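Local coordinates for decapping and exoribonuclease protein 1 (Kluyveromyces lactis, PDB 4GPS), which removes NAD and methylguanosine caps from the 5' ends of RNAs and degrades RNA in the 5'-3' direction, using divalent metal cations, at residues H307-L312 against Y366-N371; R313-T318 against Y344-I349. All blocks are in the same frame, centred on the assembly; numbering follows the deposited sequence.

Interaction 1: H307-L312 against Y366-N371; sequences HRRKLL and YKFNPN
Phe368 lays one face of its ring against Arg308: CB of Arg308 lies 3.9 Å from the ring centroid, 19° off the normal, a CH-pi contact offset toward the rim at CD1. The arginine chain bends at both its second and third torsions (chi2 -72°), which curls its guanidinium back until Phe368 CD1 lies over the centre of one guanidinium face, the two planes 63° apart. A long chain with a polar end suits this place, because Arg308 NH2 also donates 2.8 Å to a water that in turn gives a 2.6 Å bond to Phe368 O. Leu312 extends the apolar surface; its CD2 approaches the ring edge and its CD1 meets Pro370 CA at 3.8 Å, while CG of Arg309 touches Phe368 CE2. Were Phe368 an alanine, a gap would probably open beside helix 305-319, and the bent Arg308 chain would lose the ring face against its CB and guanidinium. Asn369 N-caps the next helix, its OD1 accepting from Asn371 N through an in-plane lone pair. The contact thus joins helix 305-319 to the residues leading into helix 370-393 and to its first residue, Pro370, with Ile353 of helix 346-353 touching Leu312 and Pro370, and Met190 of helix 182-190 touching Arg309 and Leu312.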
ATOM      1  N   HIS A 307      14.444   8.043   1.902  1.00 44.49           N
ATOM      2  CA  HIS A 307      13.405   8.804   1.244  1.00 41.72           C
ATOM      3  C   HIS A 307      13.008   8.202  -0.104  1.00 43.47           C
ATOM      4  O   HIS A 307      11.837   8.239  -0.491  1.00 44.04           O
ATOM      5  CB  HIS A 307      13.868  10.254   1.090  1.00 41.13           C
ATOM      6  CG  HIS A 307      13.559  11.107   2.278  1.00 37.27           C
ATOM      7  ND1 HIS A 307      14.067  12.376   2.443  1.00 40.12           N
ATOM      8  CD2 HIS A 307      12.728  10.896   3.327  1.00 40.48           C
ATOM      9  CE1 HIS A 307      13.553  12.916   3.538  1.00 40.80           C
ATOM     10  NE2 HIS A 307      12.735  12.037   4.092  1.00 36.45           N
ATOM     11  N   ARG A 308      13.969   7.623  -0.813  1.00 42.87           N
ATOM     12  CA  ARG A 308      13.670   7.008  -2.097  1.00 44.25           C
ATOM     13  C   ARG A 308      12.775   5.805  -1.847  1.00 45.39           C
ATOM     14  O   ARG A 308      11.859   5.546  -2.617  1.00 47.89           O
ATOM     15  CB  ARG A 308      14.958   6.601  -2.818  1.00 43.36           C
ATOM     16  CG  ARG A 308      15.840   7.810  -3.199  1.00 45.10           C
ATOM     17  CD  ARG A 308      15.262   8.646  -4.339  1.00 48.64           C
ATOM     18  NE  ARG A 308      15.161   7.873  -5.580  1.00 47.30           N
ATOM     19  CZ  ARG A 308      16.188   7.505  -6.348  1.00 46.12           C
ATOM     20  NH1 ARG A 308      17.432   7.837  -6.036  1.00 45.79           N
ATOM     21  NH2 ARG A 308      15.964   6.768  -7.427  1.00 46.46           N
ATOM     22  N   ARG A 309      13.033   5.081  -0.757  1.00 47.53           N
ATOM     23  CA  ARG A 309      12.215   3.924  -0.382  1.00 45.77           C
ATOM     24  C   ARG A 309      10.798   4.372  -0.062  1.00 43.36           C
ATOM     25  O   ARG A 309       9.827   3.736  -0.476  1.00 43.29           O
ATOM     26  CB  ARG A 309      12.771   3.244   0.867  1.00 47.23           C
ATOM     27  CG  ARG A 309      13.522   1.992   0.622  1.00 49.54           C
ATOM     28  CD  ARG A 309      14.454   1.727   1.771  1.00 51.76           C
ATOM     29  NE  ARG A 309      15.536   0.881   1.313  1.00 52.35           N
ATOM     30  CZ  ARG A 309      16.722   0.789   1.892  1.00 52.96           C
ATOM     31  NH1 ARG A 309      17.006   1.504   2.981  1.00 54.58           N
ATOM     32  NH2 ARG A 309      17.617  -0.034   1.375  1.00 52.84           N
ATOM     33  N   LYS A 310      10.688   5.461   0.691  1.00 38.52           N
ATOM     34  CA  LYS A 310       9.382   5.984   1.070  1.00 44.21           C
ATOM     35  C   LYS A 310       8.585   6.448  -0.165  1.00 43.02           C
ATOM     36  O   LYS A 310       7.402   6.128  -0.296  1.00 44.79           O
ATOM     37  CB  LYS A 310       9.542   7.126   2.092  1.00 43.02           C
ATOM     38  CG  LYS A 310       8.255   7.809   2.419  1.00 56.35           C
ATOM     39  CD  LYS A 310       8.442   9.000   3.352  1.00 71.48           C
ATOM     40  CE  LYS A 310       8.803   8.589   4.767  1.00 78.51           C
ATOM     41  NZ  LYS A 310       8.942   9.817   5.611  1.00 84.10           N
ATOM     42  N   LEU A 311       9.233   7.189  -1.061  1.00 39.27           N
ATOM     43  CA  LEU A 311       8.586   7.663  -2.285  1.00 40.14           C
ATOM     44  C   LEU A 311       8.132   6.469  -3.135  1.00 41.90           C
ATOM     45  O   LEU A 311       6.996   6.442  -3.611  1.00 41.50           O
ATOM     46  CB  LEU A 311       9.535   8.560  -3.085  1.00 40.72           C
ATOM     47  CG  LEU A 311       9.850   9.895  -2.387  1.00 41.48           C
ATOM     48  CD1 LEU A 311      11.085  10.486  -3.002  1.00 40.13           C
ATOM     49  CD2 LEU A 311       8.668  10.869  -2.498  1.00 38.51           C
ATOM     50  N   LEU A 312       8.989   5.458  -3.293  1.00 40.24           N
ATOM     51  CA  LEU A 312       8.602   4.294  -4.085  1.00 39.66           C
ATOM     52  C   LEU A 312       7.420   3.573  -3.433  1.00 43.02           C
ATOM     53  O   LEU A 312       6.467   3.182  -4.102  1.00 46.72           O
ATOM     54  CB  LEU A 312       9.786   3.326  -4.245  1.00 37.17           C
ATOM     55  CG  LEU A 312       9.522   1.995  -4.967  1.00 34.84           C
ATOM     56  CD1 LEU A 312       9.118   2.302  -6.426  1.00 35.89           C
ATOM     57  CD2 LEU A 312      10.756   1.063  -4.883  1.00 29.40           C
ATOM     58  N   TYR A 366      18.301  -1.517  -7.432  1.00 44.00           N
ATOM     59  CA  TYR A 366      17.678  -1.308  -8.720  1.00 44.49           C
ATOM     60  C   TYR A 366      17.320   0.148  -8.899  1.00 45.59           C
ATOM     61  O   TYR A 366      16.385   0.467  -9.619  1.00 47.81           O
ATOM     62  CB  TYR A 366      16.430  -2.187  -8.843  1.00 43.39           C
ATOM     63  CG  TYR A 366      16.773  -3.627  -8.655  1.00 40.47           C
ATOM     64  CD1 TYR A 366      16.714  -4.215  -7.400  1.00 42.05           C
ATOM     65  CD2 TYR A 366      17.239  -4.391  -9.718  1.00 45.02           C
ATOM     66  CE1 TYR A 366      17.112  -5.541  -7.196  1.00 46.14           C
ATOM     67  CE2 TYR A 366      17.652  -5.726  -9.534  1.00 45.72           C
ATOM     68  CZ  TYR A 366      17.585  -6.298  -8.273  1.00 49.46           C
ATOM     69  OH  TYR A 366      17.993  -7.614  -8.081  1.00 52.54           O
ATOM     70  N   LYS A 367      18.086   1.024  -8.253  1.00 46.30           N
ATOM     71  CA  LYS A 367      17.841   2.470  -8.292  1.00 48.37           C
ATOM     72  C   LYS A 367      16.365   2.842  -8.017  1.00 48.95           C
ATOM     73  O   LYS A 367      15.860   3.847  -8.533  1.00 47.57           O
ATOM     74  CB  LYS A 367      18.287   3.054  -9.626  1.00 47.81           C
ATOM     75  CG  LYS A 367      19.767   2.901  -9.889  1.00 50.03           C
ATOM     76  CD  LYS A 367      20.177   3.665 -11.125  1.00 57.78           C
ATOM     77  CE  LYS A 367      21.689   3.826 -11.220  1.00 63.32           C
ATOM     78  NZ  LYS A 367      22.037   4.900 -12.202  1.00 63.11           N
ATOM     79  N   PHE A 368      15.692   2.032  -7.192  1.00 45.87           N
ATOM     80  CA  PHE A 368      14.291   2.271  -6.815  1.00 44.66           C
ATOM     81  C   PHE A 368      13.425   2.675  -8.024  1.00 45.87           C
ATOM     82  O   PHE A 368      12.615   3.612  -7.977  1.00 43.52           O
ATOM     83  CB  PHE A 368      14.204   3.363  -5.735  1.00 42.21           C
ATOM     84  CG  PHE A 368      15.153   3.168  -4.584  1.00 45.20           C
ATOM     85  CD1 PHE A 368      16.416   3.771  -4.592  1.00 47.70           C
ATOM     86  CD2 PHE A 368      14.796   2.373  -3.496  1.00 40.77           C
ATOM     87  CE1 PHE A 368      17.310   3.584  -3.532  1.00 45.52           C
ATOM     88  CE2 PHE A 368      15.676   2.178  -2.436  1.00 45.86           C
ATOM     89  CZ  PHE A 368      16.943   2.788  -2.457  1.00 48.58           C
ATOM     90  N   ASN A 369      13.590   1.954  -9.119  1.00 46.05           N
ATOM     91  CA  ASN A 369      12.831   2.261 -10.313  1.00 45.10           C
ATOM     92  C   ASN A 369      11.428   1.625 -10.231  1.00 43.94           C
ATOM     93  O   ASN A 369      11.308   0.401 -10.135  1.00 44.46           O
ATOM     94  CB  ASN A 369      13.592   1.728 -11.541  1.00 42.65           C
ATOM     95  CG  ASN A 369      13.056   2.278 -12.848  1.00 45.83           C
ATOM     96  OD1 ASN A 369      11.846   2.276 -13.106  1.00 46.65           O
ATOM     97  ND2 ASN A 369      13.961   2.741 -13.693  1.00 50.00           N
ATOM     98  N   PRO A 370      10.359   2.445 -10.295  1.00 38.42           N
ATOM     99  CA  PRO A 370       8.999   1.898 -10.230  1.00 38.54           C
ATOM    100  C   PRO A 370       8.751   0.853 -11.327  1.00 41.46           C
ATOM    101  O   PRO A 370       7.896  -0.021 -11.170  1.00 42.22           O
ATOM    102  CB  PRO A 370       8.101   3.111 -10.433  1.00 36.95           C
ATOM    103  CG  PRO A 370       8.997   4.280 -10.221  1.00 42.54           C
ATOM    104  CD  PRO A 370      10.347   3.870 -10.642  1.00 40.02           C
ATOM    105  N   ASN A 371       9.486   0.945 -12.438  1.00 40.17           N
ATOM    106  CA  ASN A 371       9.282  -0.002 -13.529  1.00 41.36           C
ATOM    107  C   ASN A 371       9.864  -1.357 -13.198  1.00 42.64           C
ATOM    108  O   ASN A 371       9.288  -2.391 -13.543  1.00 47.46           O
ATOM    109  CB  ASN A 371       9.851   0.544 -14.824  1.00 41.76           C
ATOM    110  CG  ASN A 371       9.112   1.775 -15.289  1.00 44.34           C
ATOM    111  OD1 ASN A 371       9.620   2.907 -15.172  1.00 48.90           O
ATOM    112  ND2 ASN A 371       7.898   1.574 -15.808  1.00 39.11           N
TER
HETATM  113  O   HOH W   1      13.256   6.063  -7.621  1.00 43.22           O

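Interaction 2: R313-T318 against Y344-I349; sequences RMWIQT and YKIQDI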
ATOM      1  N   ARG A 313       7.467   3.427  -2.116  1.00 43.74           N
ATOM      2  CA  ARG A 313       6.417   2.737  -1.392  1.00 41.32           C
ATOM      3  C   ARG A 313       5.097   3.480  -1.567  1.00 39.17           C
ATOM      4  O   ARG A 313       4.046   2.886  -1.788  1.00 39.34           O
ATOM      5  CB  ARG A 313       6.818   2.638   0.086  1.00 48.32           C
ATOM      6  CG  ARG A 313       6.376   1.354   0.761  1.00 53.06           C
ATOM      7  CD  ARG A 313       6.958   1.177   2.164  1.00 50.98           C
ATOM      8  NE  ARG A 313       6.738  -0.201   2.608  1.00 54.62           N
ATOM      9  CZ  ARG A 313       5.552  -0.646   2.975  1.00 50.62           C
ATOM     10  NH1 ARG A 313       4.535   0.184   2.965  1.00 58.46           N
ATOM     11  NH2 ARG A 313       5.360  -1.914   3.270  1.00 54.49           N
ATOM     12  N   MET A 314       5.190   4.798  -1.509  1.00 38.64           N
ATOM     13  CA  MET A 314       4.063   5.718  -1.644  1.00 41.75           C
ATOM     14  C   MET A 314       3.425   5.481  -3.034  1.00 45.49           C
ATOM     15  O   MET A 314       2.204   5.339  -3.182  1.00 44.13           O
ATOM     16  CB  MET A 314       4.628   7.135  -1.564  1.00 42.51           C
ATOM     17  CG  MET A 314       3.786   8.172  -0.977  1.00 49.31           C
ATOM     18  SD  MET A 314       4.753   9.694  -0.675  1.00 49.76           S
ATOM     19  CE  MET A 314       5.494   9.311   0.961  1.00 46.75           C
ATOM     20  N   TRP A 315       4.273   5.478  -4.053  1.00 40.61           N
ATOM     21  CA  TRP A 315       3.822   5.240  -5.396  1.00 37.77           C
ATOM     22  C   TRP A 315       3.132   3.868  -5.470  1.00 39.21           C
ATOM     23  O   TRP A 315       2.035   3.775  -6.012  1.00 40.28           O
ATOM     24  CB  TRP A 315       5.018   5.272  -6.353  1.00 37.85           C
ATOM     25  CG  TRP A 315       4.663   4.878  -7.766  1.00 33.90           C
ATOM     26  CD1 TRP A 315       4.047   5.663  -8.717  1.00 34.35           C
ATOM     27  CD2 TRP A 315       4.825   3.590  -8.356  1.00 31.29           C
ATOM     28  NE1 TRP A 315       3.813   4.936  -9.848  1.00 33.03           N
ATOM     29  CE2 TRP A 315       4.278   3.659  -9.661  1.00 34.33           C
ATOM     30  CE3 TRP A 315       5.371   2.372  -7.909  1.00 32.77           C
ATOM     31  CZ2 TRP A 315       4.268   2.554 -10.532  1.00 34.48           C
ATOM     32  CZ3 TRP A 315       5.356   1.270  -8.777  1.00 34.78           C
ATOM     33  CH2 TRP A 315       4.807   1.375 -10.071  1.00 39.51           C
ATOM     34  N   ILE A 316       3.759   2.804  -4.948  1.00 36.97           N
ATOM     35  CA  ILE A 316       3.134   1.475  -5.019  1.00 37.49           C
ATOM     36  C   ILE A 316       1.811   1.502  -4.284  1.00 43.33           C
ATOM     37  O   ILE A 316       0.831   0.925  -4.740  1.00 43.03           O
ATOM     38  CB  ILE A 316       3.968   0.404  -4.356  1.00 38.05           C
ATOM     39  CG1 ILE A 316       5.317   0.293  -5.067  1.00 35.51           C
ATOM     40  CG2 ILE A 316       3.207  -0.932  -4.375  1.00 33.10           C
ATOM     41  CD1 ILE A 316       6.336  -0.460  -4.264  1.00 31.97           C
ATOM     42  N   GLN A 317       1.794   2.198  -3.152  1.00 46.37           N
ATOM     43  CA  GLN A 317       0.593   2.296  -2.331  1.00 50.08           C
ATOM     44  C   GLN A 317      -0.618   2.883  -3.062  1.00 46.60           C
ATOM     45  O   GLN A 317      -1.700   2.301  -3.038  1.00 47.57           O
ATOM     46  CB  GLN A 317       0.901   3.089  -1.068  1.00 46.25           C
ATOM     47  CG  GLN A 317      -0.285   3.460  -0.259  1.00 57.85           C
ATOM     48  CD  GLN A 317       0.048   4.482   0.827  1.00 62.68           C
ATOM     49  OE1 GLN A 317      -0.848   5.057   1.440  1.00 70.84           O
ATOM     50  NE2 GLN A 317       1.330   4.704   1.068  1.00 56.28           N
ATOM     51  N   THR A 318      -0.460   4.011  -3.732  1.00 46.53           N
ATOM     52  CA  THR A 318      -1.608   4.571  -4.416  1.00 45.38           C
ATOM     53  C   THR A 318      -1.835   3.906  -5.754  1.00 47.45           C
ATOM     54  O   THR A 318      -2.985   3.748  -6.190  1.00 43.35           O
ATOM     55  CB  THR A 318      -1.503   6.091  -4.592  1.00 46.51           C
ATOM     56  OG1 THR A 318      -0.244   6.431  -5.150  1.00 44.14           O
ATOM     57  CG2 THR A 318      -1.667   6.787  -3.232  1.00 47.60           C
ATOM     58  N   TYR A 344      -0.513  15.397  -4.547  1.00 45.40           N
ATOM     59  CA  TYR A 344       0.198  14.696  -5.610  1.00 45.67           C
ATOM     60  C   TYR A 344      -0.723  13.688  -6.206  1.00 48.61           C
ATOM     61  O   TYR A 344      -1.411  12.976  -5.474  1.00 53.97           O
ATOM     62  CB  TYR A 344       1.404  13.912  -5.082  1.00 43.56           C
ATOM     63  CG  TYR A 344       2.561  14.743  -4.579  1.00 44.09           C
ATOM     64  CD1 TYR A 344       3.596  15.110  -5.420  1.00 43.76           C
ATOM     65  CD2 TYR A 344       2.632  15.126  -3.247  1.00 44.35           C
ATOM     66  CE1 TYR A 344       4.670  15.821  -4.941  1.00 41.59           C
ATOM     67  CE2 TYR A 344       3.697  15.844  -2.767  1.00 45.33           C
ATOM     68  CZ  TYR A 344       4.716  16.188  -3.616  1.00 42.51           C
ATOM     69  OH  TYR A 344       5.773  16.931  -3.135  1.00 47.23           O
ATOM     70  N   LYS A 345      -0.761  13.632  -7.527  1.00 46.08           N
ATOM     71  CA  LYS A 345      -1.542  12.601  -8.184  1.00 47.27           C
ATOM     72  C   LYS A 345      -0.519  11.480  -8.400  1.00 46.27           C
ATOM     73  O   LYS A 345       0.689  11.681  -8.131  1.00 41.45           O
ATOM     74  CB  LYS A 345      -2.118  13.121  -9.491  1.00 48.50           C
ATOM     75  CG  LYS A 345      -3.296  13.980  -9.191  1.00 53.41           C
ATOM     76  CD  LYS A 345      -3.918  14.590 -10.395  1.00 55.97           C
ATOM     77  CE  LYS A 345      -5.124  15.375  -9.924  1.00 60.72           C
ATOM     78  NZ  LYS A 345      -6.078  14.461  -9.223  1.00 66.96           N
ATOM     79  N   ILE A 346      -0.979  10.312  -8.843  1.00 43.68           N
ATOM     80  CA  ILE A 346      -0.071   9.184  -9.043  1.00 45.19           C
ATOM     81  C   ILE A 346       1.031   9.532 -10.055  1.00 45.66           C
ATOM     82  O   ILE A 346       2.206   9.212  -9.840  1.00 46.81           O
ATOM     83  CB  ILE A 346      -0.837   7.923  -9.519  1.00 48.62           C
ATOM     84  CG1 ILE A 346       0.101   6.725  -9.548  1.00 44.50           C
ATOM     85  CG2 ILE A 346      -1.427   8.160 -10.904  1.00 51.67           C
ATOM     86  CD1 ILE A 346       0.687   6.445  -8.217  1.00 48.68           C
ATOM     87  N   GLN A 347       0.660  10.193 -11.148  1.00 45.11           N
ATOM     88  CA  GLN A 347       1.629  10.601 -12.167  1.00 45.78           C
ATOM     89  C   GLN A 347       2.695  11.524 -11.544  1.00 46.96           C
ATOM     90  O   GLN A 347       3.872  11.466 -11.916  1.00 44.26           O
ATOM     91  CB  GLN A 347       0.908  11.324 -13.320  1.00 46.66           C
ATOM     92  CG  GLN A 347       1.841  11.939 -14.353  1.00 41.08           C
ATOM     93  CD  GLN A 347       2.721  10.901 -15.058  1.00 48.73           C
ATOM     94  OE1 GLN A 347       3.884  11.192 -15.408  1.00 44.61           O
ATOM     95  NE2 GLN A 347       2.173   9.685 -15.276  1.00 39.87           N
ATOM     96  N   ASP A 348       2.284  12.365 -10.590  1.00 45.45           N
ATOM     97  CA  ASP A 348       3.218  13.267  -9.921  1.00 44.80           C
ATOM     98  C   ASP A 348       4.229  12.487  -9.064  1.00 50.06           C
ATOM     99  O   ASP A 348       5.448  12.724  -9.183  1.00 51.34           O
ATOM    100  CB  ASP A 348       2.482  14.302  -9.051  1.00 43.21           C
ATOM    101  CG  ASP A 348       1.483  15.152  -9.854  1.00 47.58           C
ATOM    102  OD1 ASP A 348       1.874  15.734 -10.889  1.00 50.85           O
ATOM    103  OD2 ASP A 348       0.301  15.245  -9.448  1.00 47.16           O
ATOM    104  N   ILE A 349       3.769  11.570  -8.203  1.00 48.77           N
ATOM    105  CA  ILE A 349       4.749  10.815  -7.401  1.00 47.35           C
ATOM    106  C   ILE A 349       5.635  10.054  -8.367  1.00 43.10           C
ATOM    107  O   ILE A 349       6.823   9.975  -8.160  1.00 46.80           O
ATOM    108  CB  ILE A 349       4.144   9.756  -6.471  1.00 48.89           C
ATOM    109  CG1 ILE A 349       3.249  10.410  -5.455  1.00 57.27           C
ATOM    110  CG2 ILE A 349       5.270   9.072  -5.685  1.00 42.05           C
ATOM    111  CD1 ILE A 349       4.042  11.315  -4.506  1.00 59.86           C
TER
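Ile346 reaches across to helix 305-319 with its CD1 methyl, which meets two residues one helical turn apart: Trp315 CD1 at 3.5 Å and Thr318 OG1 at 3.2 Å. The indole is approached obliquely at its pyrrole side, where CG1 of Ile346 also comes near NE1. With CG1 anti to the backbone N (chi1 -173°) and chi2 near +60°, the isoleucine carries that methyl forward to the helix, although its CB does not point there. Thr318 is small enough to let the methyl in; its hydroxyl turns back to make a weak bond to Met314 O, so the polar atom in this apolar seam has a partner in its own helix. Ile349, one turn further on, points its CB at the helix and sets CG2 3.9 Å from Trp315 CB, the branched side chain filling the space beside the tryptophan root.

These are two helices of the PD-(D/E)XK nuclease fold of the DXO family, and Leu326 of strand 325-331 touches both Thr318 and Ile349. Helix 305-319 also carries Gln317, which probably binds substrate, and Thr318 packs on the metal ligand Glu293.

Packing is looser where Met314 SD meets Ile349 CD1 at 4.2 Å; the side chain of Met314 also touches Lys295 of strand 290-297. Trp315 NE1 finds its hydrogen-bond partner in Thr79 OG1, outside the pair. On the side turned from the interface lies the exposed Lys345, N-cap of helix 346-353. Its backbone N donates 2.7 Å to Asp348 OD2, at 161° and to the anti lone pair, tying the first turn of the helix, while its amine reaches Asp325 in a salt bridge.

In the fold
Both interactions use helix 305-319, interaction 1 its earlier half and interaction 2 the half that follows directly, with centres 11 Å apart. Along the chain the second is nested within the first: helix 305-319 leads through strands 325-331 and 338-344 to helix 346-353, and only then to 366-371 and helix 370-393. They touch where Pro370 O lies 3.6 Å from Trp315 CH2, and where Leu311 O meets Ile349 CG2. One helix therefore packs against helix 346-353 and against the lead-in and first residue of the helix that follows it. Its later half lies beside Glu293 and Lys295 of strand 290-297, so this buried packing continues from interaction 1 to the edge of the metal and probable substrate site.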